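Side-chain contacts in membrane protein (Acinetobacter baumannii AB307-0294, PDB 5DL5), which forms an outer-membrane beta-barrel of the OprD porin family that probably admits small molecules, including antibiotics, across the outer membrane: residues A[210-213]-A[214-217]; A[260-263]-A[264-267]; A[363-366]-A[367-371]. All blocks are in the same frame, centred on the assembly; numbering follows the deposited sequence.

Contact 1: residues A[210-213]-A[214-217]; sequences LDSK and NALE
Leu210 and Leu216 meet on the packed side of a tight hairpin end, where strand 203-212 turns into strand 216-229. The two side chains cross obliquely, and Leu210 CD2 lies 3.7 Å from Leu216 CD1. Leu216 brings its branch there by setting CG between its own backbone N and carbonyl carbon (chi1 55°). On the same face the Ser212 hydroxyl lies beside the Ala215 methyl, OG to CB 3.8 Å; Val134 touches Leu210 and Leu187 touches Ser212. Between the strands Ser212 N donates to Leu216 O at 2.9 Å, while Ser212 O receives both Ala215 N (3.0 Å) and Leu216 N (3.1 Å). Two residues thus face one, a classic beta bulge.

The other face is looser. Asp211 and Glu217 lie side by side pointing the same way, their carboxylate planes 61° apart. At the exposed end Lys213 and Asn214, the corners of a type II turn, also run alongside each other. Three backbone bonds and apolar contact thus secure the leucine side, whereas Asp211 OD2 comes within 3.4 Å of Glu217 OE2, a closeness of like charges that probably raises one acid's proton affinity; a long, weak ion pair from Glu217 OE1 to Lys245 may offset part of the repulsion.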
ATOM      1  N   LEU A 210       4.868 -12.501   8.613  1.00 30.33           N
ATOM      2  CA  LEU A 210       4.395 -11.630   9.642  1.00 31.43           C
ATOM      3  C   LEU A 210       3.746 -12.525  10.694  1.00 32.94           C
ATOM      4  O   LEU A 210       2.854 -13.336  10.384  1.00 29.84           O
ATOM      5  CB  LEU A 210       3.337 -10.636   9.155  1.00 29.51           C
ATOM      6  CG  LEU A 210       2.518  -9.876  10.185  1.00 29.69           C
ATOM      7  CD1 LEU A 210       3.273  -8.881  11.068  1.00 33.47           C
ATOM      8  CD2 LEU A 210       1.442  -9.100   9.503  1.00 29.54           C
ATOM      9  N   ASP A 211       4.092 -12.259  11.954  1.00 31.92           N
ATOM     10  CA  ASP A 211       3.294 -12.782  13.073  1.00 33.55           C
ATOM     11  C   ASP A 211       2.899 -11.640  13.988  1.00 33.27           C
ATOM     12  O   ASP A 211       3.793 -11.030  14.665  1.00 30.47           O
ATOM     13  CB  ASP A 211       4.113 -13.833  13.817  1.00 36.02           C
ATOM     14  CG  ASP A 211       3.336 -14.445  15.024  1.00 43.59           C
ATOM     15  OD1 ASP A 211       2.699 -13.741  15.761  1.00 52.98           O
ATOM     16  OD2 ASP A 211       3.327 -15.631  15.242  1.00 53.95           O
ATOM     17  N   SER A 212       1.593 -11.391  14.073  1.00 31.18           N
ATOM     18  CA  SER A 212       1.094 -10.272  14.810  1.00 30.40           C
ATOM     19  C   SER A 212       0.227 -10.821  15.865  1.00 32.28           C
ATOM     20  O   SER A 212      -0.789 -11.465  15.569  1.00 32.13           O
ATOM     21  CB  SER A 212       0.293  -9.403  13.950  1.00 30.92           C
ATOM     22  OG  SER A 212      -0.164  -8.221  14.685  1.00 33.10           O
ATOM     23  N   LYS A 213       0.580 -10.502  17.096  1.00 35.93           N
ATOM     24  CA  LYS A 213       0.079 -11.214  18.300  1.00 39.68           C
ATOM     25  C   LYS A 213      -1.424 -10.936  18.450  1.00 40.76           C
ATOM     26  O   LYS A 213      -1.913  -9.824  18.282  1.00 36.98           O
ATOM     27  CB  LYS A 213       0.896 -10.816  19.579  1.00 43.96           C
ATOM     28  CG  LYS A 213       0.276 -11.251  20.972  1.00 49.83           C
ATOM     29  CD  LYS A 213       1.167 -10.966  22.174  1.00 56.04           C
ATOM     30  CE  LYS A 213       0.748 -11.646  23.517  1.00 64.32           C
ATOM     31  NZ  LYS A 213       1.589 -12.791  24.034  1.00 72.07           N
ATOM     32  N   ASN A 214      -2.161 -12.009  18.699  1.00 42.90           N
ATOM     33  CA  ASN A 214      -3.597 -11.972  18.799  1.00 45.48           C
ATOM     34  C   ASN A 214      -4.334 -11.543  17.580  1.00 44.81           C
ATOM     35  O   ASN A 214      -5.527 -11.193  17.699  1.00 50.24           O
ATOM     36  CB  ASN A 214      -4.016 -11.093  19.994  1.00 49.27           C
ATOM     37  CG  ASN A 214      -3.535 -11.693  21.309  1.00 53.10           C
ATOM     38  OD1 ASN A 214      -3.541 -12.915  21.465  1.00 55.35           O
ATOM     39  ND2 ASN A 214      -3.009 -10.888  22.171  1.00 53.70           N
ATOM     40  N   ALA A 215      -3.679 -11.498  16.416  1.00 37.98           N
ATOM     41  CA  ALA A 215      -4.327 -10.916  15.264  1.00 37.36           C
ATOM     42  C   ALA A 215      -4.261 -11.873  14.025  1.00 37.20           C
ATOM     43  O   ALA A 215      -5.249 -12.402  13.614  1.00 36.65           O
ATOM     44  CB  ALA A 215      -3.663  -9.626  14.912  1.00 40.05           C
ATOM     45  N   LEU A 216      -3.067 -12.145  13.509  1.00 34.19           N
ATOM     46  CA  LEU A 216      -2.934 -12.930  12.374  1.00 35.30           C
ATOM     47  C   LEU A 216      -1.488 -13.306  12.118  1.00 33.84           C
ATOM     48  O   LEU A 216      -0.577 -12.629  12.621  1.00 33.99           O
ATOM     49  CB  LEU A 216      -3.443 -12.191  11.133  1.00 36.13           C
ATOM     50  CG  LEU A 216      -2.872 -10.800  10.776  1.00 37.52           C
ATOM     51  CD1 LEU A 216      -1.789 -10.844   9.722  1.00 41.64           C
ATOM     52  CD2 LEU A 216      -3.971 -10.003  10.114  1.00 43.11           C
ATOM     53  N   GLU A 217      -1.342 -14.319  11.291  1.00 30.29           N
ATOM     54  CA  GLU A 217      -0.098 -14.782  10.723  1.00 33.32           C
ATOM     55  C   GLU A 217      -0.241 -14.666   9.238  1.00 33.88           C
ATOM     56  O   GLU A 217      -1.321 -14.970   8.675  1.00 34.78           O
ATOM     57  CB  GLU A 217       0.239 -16.240  11.177  1.00 38.28           C
ATOM     58  CG  GLU A 217       0.256 -16.352  12.680  1.00 45.16           C
ATOM     59  CD  GLU A 217       0.394 -17.794  13.224  1.00 56.68           C
ATOM     60  OE1 GLU A 217      -0.030 -18.830  12.570  1.00 55.04           O
ATOM     61  OE2 GLU A 217       0.890 -17.856  14.384  1.00 66.82           O
TER

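Contact 2: residues A[260-263]-A[264-267]; sequences APNY and AADG
The Tyr263 ring and the backbone of Gly267 meet obliquely, with CE1 of the ring 3.6 Å from Gly267 O and CD1 3.7 Å from Gly267 C. CG anti to the backbone N (chi1 -179°) carries the ring to Gly267, and its phenol oxygen is fixed by hydrogen bonds with Thr252 OG1 and Ala255 N. The second pair of flat groups is the Asn262 amide and the Asp266 carboxylate, whose side chains cross at about a right angle with planes 67° apart. Here the amide nitrogen sits too close to the carboxylate carbon, so the detailed placing of this pair is doubtful.

The backbone identifies the motif: a type I beta turn from Ala260 to Tyr263, closed by Tyr263 N to Ala260 O at 2.7 Å, shares Tyr263 with the single-turn helix 263-266. Asn262 O accepts from two amides, Ala265 N at 2.7 Å and Asp266 N at 2.8 Å, the former from above the carbonyl plane. One residue further on, Gly267 N donates to Tyr263 O at 2.8 Å. Gly267 leaves helical geometry with positive phi (80°), a conformation that favours glycine, and its backbone also hydrogen-bonds with Thr252.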
ATOM      1  N   ALA A 260     -19.267 -16.418  15.191  1.00 55.79           N
ATOM      2  CA  ALA A 260     -19.985 -16.033  16.448  1.00 57.89           C
ATOM      3  C   ALA A 260     -21.242 -15.176  16.237  1.00 56.66           C
ATOM      4  O   ALA A 260     -21.269 -14.320  15.374  1.00 54.73           O
ATOM      5  CB  ALA A 260     -19.038 -15.279  17.374  1.00 55.87           C
ATOM      6  N   PRO A 261     -22.263 -15.326  17.129  1.00 58.66           N
ATOM      7  CA  PRO A 261     -23.552 -14.645  16.953  1.00 60.20           C
ATOM      8  C   PRO A 261     -23.432 -13.226  16.645  1.00 60.04           C
ATOM      9  O   PRO A 261     -24.256 -12.679  15.934  1.00 61.66           O
ATOM     10  CB  PRO A 261     -24.246 -14.818  18.344  1.00 64.46           C
ATOM     11  CG  PRO A 261     -23.720 -16.162  18.836  1.00 64.43           C
ATOM     12  CD  PRO A 261     -22.294 -16.277  18.249  1.00 61.53           C
ATOM     13  N   ASN A 262     -22.396 -12.621  17.208  1.00 62.56           N
ATOM     14  CA  ASN A 262     -22.213 -11.222  17.185  1.00 63.64           C
ATOM     15  C   ASN A 262     -21.299 -10.724  16.079  1.00 62.38           C
ATOM     16  O   ASN A 262     -21.078  -9.517  15.950  1.00 60.43           O
ATOM     17  CB  ASN A 262     -21.649 -10.853  18.564  1.00 69.75           C
ATOM     18  CG  ASN A 262     -21.755  -9.380  18.854  1.00 73.65           C
ATOM     19  OD1 ASN A 262     -22.619  -8.703  18.321  1.00 79.45           O
ATOM     20  ND2 ASN A 262     -20.877  -8.875  19.687  1.00 75.60           N
ATOM     21  N   TYR A 263     -20.786 -11.645  15.259  1.00 58.59           N
ATOM     22  CA  TYR A 263     -19.821 -11.338  14.174  1.00 55.71           C
ATOM     23  C   TYR A 263     -20.233 -10.158  13.267  1.00 56.48           C
ATOM     24  O   TYR A 263     -19.424  -9.252  12.905  1.00 53.10           O
ATOM     25  CB  TYR A 263     -19.663 -12.600  13.274  1.00 51.86           C
ATOM     26  CG  TYR A 263     -18.714 -12.445  12.149  1.00 49.61           C
ATOM     27  CD1 TYR A 263     -17.325 -12.338  12.414  1.00 49.94           C
ATOM     28  CD2 TYR A 263     -19.143 -12.318  10.807  1.00 48.00           C
ATOM     29  CE1 TYR A 263     -16.418 -12.153  11.404  1.00 45.50           C
ATOM     30  CE2 TYR A 263     -18.241 -12.205   9.787  1.00 47.20           C
ATOM     31  CZ  TYR A 263     -16.872 -12.101  10.091  1.00 47.59           C
ATOM     32  OH  TYR A 263     -15.931 -11.980   9.122  1.00 46.69           O
ATOM     33  N   ALA A 264     -21.503 -10.239  12.929  1.00 60.49           N
ATOM     34  CA  ALA A 264     -22.393  -9.201  12.363  1.00 64.89           C
ATOM     35  C   ALA A 264     -22.101  -7.820  12.815  1.00 64.10           C
ATOM     36  O   ALA A 264     -22.054  -6.901  12.030  1.00 69.30           O
ATOM     37  CB  ALA A 264     -23.871  -9.583  12.777  1.00 69.48           C
ATOM     38  N   ALA A 265     -21.912  -7.701  14.119  1.00 66.25           N
ATOM     39  CA  ALA A 265     -21.666  -6.460  14.801  1.00 68.06           C
ATOM     40  C   ALA A 265     -20.199  -6.192  15.200  1.00 65.59           C
ATOM     41  O   ALA A 265     -19.773  -5.076  15.165  1.00 65.19           O
ATOM     42  CB  ALA A 265     -22.532  -6.465  16.052  1.00 70.45           C
ATOM     43  N   ASP A 266     -19.472  -7.223  15.630  1.00 64.97           N
ATOM     44  CA  ASP A 266     -18.118  -7.146  16.191  1.00 61.54           C
ATOM     45  C   ASP A 266     -16.993  -7.252  15.126  1.00 56.36           C
ATOM     46  O   ASP A 266     -15.906  -6.665  15.262  1.00 54.57           O
ATOM     47  CB  ASP A 266     -17.907  -8.373  17.128  1.00 68.19           C
ATOM     48  CG  ASP A 266     -18.429  -8.164  18.473  1.00 81.15           C
ATOM     49  OD1 ASP A 266     -19.068  -7.096  18.649  1.00 94.75           O
ATOM     50  OD2 ASP A 266     -18.285  -9.072  19.370  1.00 84.91           O
ATOM     51  N   GLY A 267     -17.229  -8.090  14.118  1.00 51.84           N
ATOM     52  CA  GLY A 267     -16.195  -8.450  13.177  1.00 47.98           C
ATOM     53  C   GLY A 267     -15.341  -9.516  13.830  1.00 46.44           C
ATOM     54  O   GLY A 267     -14.345  -9.823  13.293  1.00 47.18           O
TER

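Contact 3: residues A[363-366]-A[367-371]; sequences IKVR and NVTDD
Val365 and Thr369 pair across a tight hairpin connection at the protein surface, where strand 351-365 ends and the chain reverses toward strand 371-384. The evidence is an antiparallel hydrogen-bonded pair: Val365 N donates to Thr369 O at 2.9 Å with an N-H...O angle of 169°. In return Val365 O receives two amides, Val368 N at 2.9 Å and Thr369 N at 3.1 Å, so that two residues stand opposite one. Between them Arg366 and Asn367 make the reversal, with Asn367 at positive phi (62°).

Side-chain contact is modest. Val365 and Val368 lie alongside one another, CG1 of Val365 reaching CB of Val368 at 4.1 Å. Further from the turn, Lys364 and Asp370 run side by side in the same direction, and it is the methylene part of the lysine that touches, CG of Lys364 being 3.4 Å from OD1 of Asp370. The lysine amine, NZ, remains 4.6 Å from that oxygen, beyond a salt bridge, although the opposite charges may still attract. At the apex the Arg366 guanidinium and Asn367 amide planes are 60° apart, and the neighbouring NH1 and ND2 are both donors, so the pair is one of proximity.

Thr369 also fixes the exit. Its OG1 accepts from Asp371 N at 2.8 Å, an ST turn that spans the corner taken by the chain at Asp370. Taken together, the shared carbonyl and the reversal mark a type II beta turn from Val365 to Val368 combined with a classic beta bulge, linking neighbouring strands of a porin-type barrel.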
ATOM      1  N   ILE A 363     -17.955 -14.467  -5.647  1.00 31.95           N
ATOM      2  CA  ILE A 363     -17.783 -13.876  -4.320  1.00 32.27           C
ATOM      3  C   ILE A 363     -18.900 -14.415  -3.441  1.00 35.23           C
ATOM      4  O   ILE A 363     -20.130 -14.367  -3.812  1.00 35.75           O
ATOM      5  CB  ILE A 363     -17.936 -12.373  -4.336  1.00 33.18           C
ATOM      6  CG1 ILE A 363     -16.928 -11.729  -5.230  1.00 31.96           C
ATOM      7  CG2 ILE A 363     -17.863 -11.857  -2.865  1.00 34.40           C
ATOM      8  CD1 ILE A 363     -17.353 -10.321  -5.637  1.00 37.05           C
ATOM      9  N   LYS A 364     -18.461 -15.008  -2.317  1.00 36.50           N
ATOM     10  CA  LYS A 364     -19.361 -15.504  -1.283  1.00 39.98           C
ATOM     11  C   LYS A 364     -19.701 -14.429  -0.282  1.00 39.61           C
ATOM     12  O   LYS A 364     -18.820 -13.890   0.306  1.00 37.05           O
ATOM     13  CB  LYS A 364     -18.768 -16.648  -0.451  1.00 45.14           C
ATOM     14  CG  LYS A 364     -18.653 -17.980  -1.140  1.00 50.64           C
ATOM     15  CD  LYS A 364     -18.449 -19.078  -0.108  1.00 57.34           C
ATOM     16  CE  LYS A 364     -17.927 -20.337  -0.810  1.00 62.14           C
ATOM     17  NZ  LYS A 364     -17.782 -21.511   0.146  1.00 65.50           N
ATOM     18  N   VAL A 365     -20.971 -14.187  -0.058  1.00 41.60           N
ATOM     19  CA  VAL A 365     -21.409 -13.209   0.928  1.00 41.65           C
ATOM     20  C   VAL A 365     -22.293 -14.028   1.830  1.00 45.40           C
ATOM     21  O   VAL A 365     -23.263 -14.725   1.386  1.00 41.42           O
ATOM     22  CB  VAL A 365     -22.280 -12.120   0.299  1.00 42.11           C
ATOM     23  CG1 VAL A 365     -22.755 -11.172   1.381  1.00 44.00           C
ATOM     24  CG2 VAL A 365     -21.535 -11.354  -0.817  1.00 38.19           C
ATOM     25  N   ARG A 366     -21.893 -14.028   3.106  1.00 43.52           N
ATOM     26  CA  ARG A 366     -22.274 -15.007   4.062  1.00 45.12           C
ATOM     27  C   ARG A 366     -23.766 -14.986   4.220  1.00 45.61           C
ATOM     28  O   ARG A 366     -24.301 -13.919   4.422  1.00 45.88           O
ATOM     29  CB  ARG A 366     -21.604 -14.607   5.449  1.00 45.07           C
ATOM     30  CG  ARG A 366     -22.040 -15.595   6.571  1.00 49.37           C
ATOM     31  CD  ARG A 366     -21.232 -15.315   7.845  1.00 51.88           C
ATOM     32  NE  ARG A 366     -21.740 -14.065   8.409  1.00 56.17           N
ATOM     33  CZ  ARG A 366     -22.795 -13.999   9.235  1.00 57.81           C
ATOM     34  NH1 ARG A 366     -23.387 -15.096   9.684  1.00 60.47           N
ATOM     35  NH2 ARG A 366     -23.212 -12.816   9.677  1.00 59.86           N
ATOM     36  N   ASN A 367     -24.433 -16.129   4.154  1.00 50.29           N
ATOM     37  CA  ASN A 367     -25.913 -16.241   4.247  1.00 55.97           C
ATOM     38  C   ASN A 367     -26.743 -15.528   3.146  1.00 58.17           C
ATOM     39  O   ASN A 367     -27.965 -15.351   3.346  1.00 55.15           O
ATOM     40  CB  ASN A 367     -26.465 -15.750   5.613  1.00 62.62           C
ATOM     41  CG  ASN A 367     -26.126 -16.667   6.758  1.00 66.66           C
ATOM     42  OD1 ASN A 367     -25.903 -17.873   6.562  1.00 68.55           O
ATOM     43  ND2 ASN A 367     -26.069 -16.095   7.973  1.00 65.56           N
ATOM     44  N   VAL A 368     -26.092 -15.050   2.060  1.00 54.69           N
ATOM     45  CA  VAL A 368     -26.811 -14.402   0.970  1.00 53.90           C
ATOM     46  C   VAL A 368     -26.593 -15.162  -0.339  1.00 51.02           C
ATOM     47  O   VAL A 368     -27.547 -15.509  -0.908  1.00 51.09           O
ATOM     48  CB  VAL A 368     -26.487 -12.892   0.840  1.00 53.80           C
ATOM     49  CG1 VAL A 368     -27.244 -12.266  -0.341  1.00 53.95           C
ATOM     50  CG2 VAL A 368     -26.850 -12.161   2.153  1.00 54.70           C
ATOM     51  N   THR A 369     -25.355 -15.436  -0.761  1.00 47.62           N
ATOM     52  CA  THR A 369     -25.094 -16.009  -2.081  1.00 46.88           C
ATOM     53  C   THR A 369     -23.666 -16.466  -2.154  1.00 44.24           C
ATOM     54  O   THR A 369     -22.767 -15.945  -1.467  1.00 41.32           O
ATOM     55  CB  THR A 369     -25.232 -14.941  -3.210  1.00 46.93           C
ATOM     56  OG1 THR A 369     -25.006 -15.528  -4.473  1.00 47.41           O
ATOM     57  CG2 THR A 369     -24.172 -13.834  -3.094  1.00 45.01           C
ATOM     58  N   ASP A 370     -23.423 -17.299  -3.140  1.00 42.15           N
ATOM     59  CA  ASP A 370     -22.116 -17.821  -3.467  1.00 43.89           C
ATOM     60  C   ASP A 370     -21.667 -17.157  -4.787  1.00 41.57           C
ATOM     61  O   ASP A 370     -20.543 -17.412  -5.271  1.00 40.79           O
ATOM     62  CB  ASP A 370     -22.187 -19.380  -3.601  1.00 47.72           C
ATOM     63  CG  ASP A 370     -22.253 -20.092  -2.256  1.00 54.72           C
ATOM     64  OD1 ASP A 370     -21.675 -19.599  -1.303  1.00 57.66           O
ATOM     65  OD2 ASP A 370     -22.903 -21.157  -2.138  1.00 67.79           O
ATOM     66  N   ASP A 371     -22.491 -16.299  -5.393  1.00 40.95           N
ATOM     67  CA  ASP A 371     -22.210 -15.901  -6.764  1.00 43.03           C
ATOM     68  C   ASP A 371     -22.105 -14.415  -7.083  1.00 40.94           C
ATOM     69  O   ASP A 371     -22.252 -14.026  -8.249  1.00 38.83           O
ATOM     70  CB  ASP A 371     -23.307 -16.488  -7.670  1.00 48.03           C
ATOM     71  CG  ASP A 371     -23.502 -17.984  -7.455  1.00 54.64           C
ATOM     72  OD1 ASP A 371     -22.541 -18.729  -7.704  1.00 56.55           O
ATOM     73  OD2 ASP A 371     -24.591 -18.442  -7.017  1.00 60.49           O
TER

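All three contacts are local turns within the OprD-family region, following one another along the chain. Contacts 1 and 3 have the same design, a strand reversal with a classic beta bulge, at separate strand connections; their centres are about 27 Å apart and their nearest atoms about 17 Å. Contact 2, a short helical turn in the connection between strands 233-246 and 273-286, lies about 20 Å from contact 1 between centres and about 9 Å between nearest atoms. It does meet contact 3, centres about 17 Å apart, where Tyr263 CD2 packs 3.9 Å from Arg366 NE. A bound C8E detergent molecule is about 13 Å from the side chain of Ile363, too far for contact.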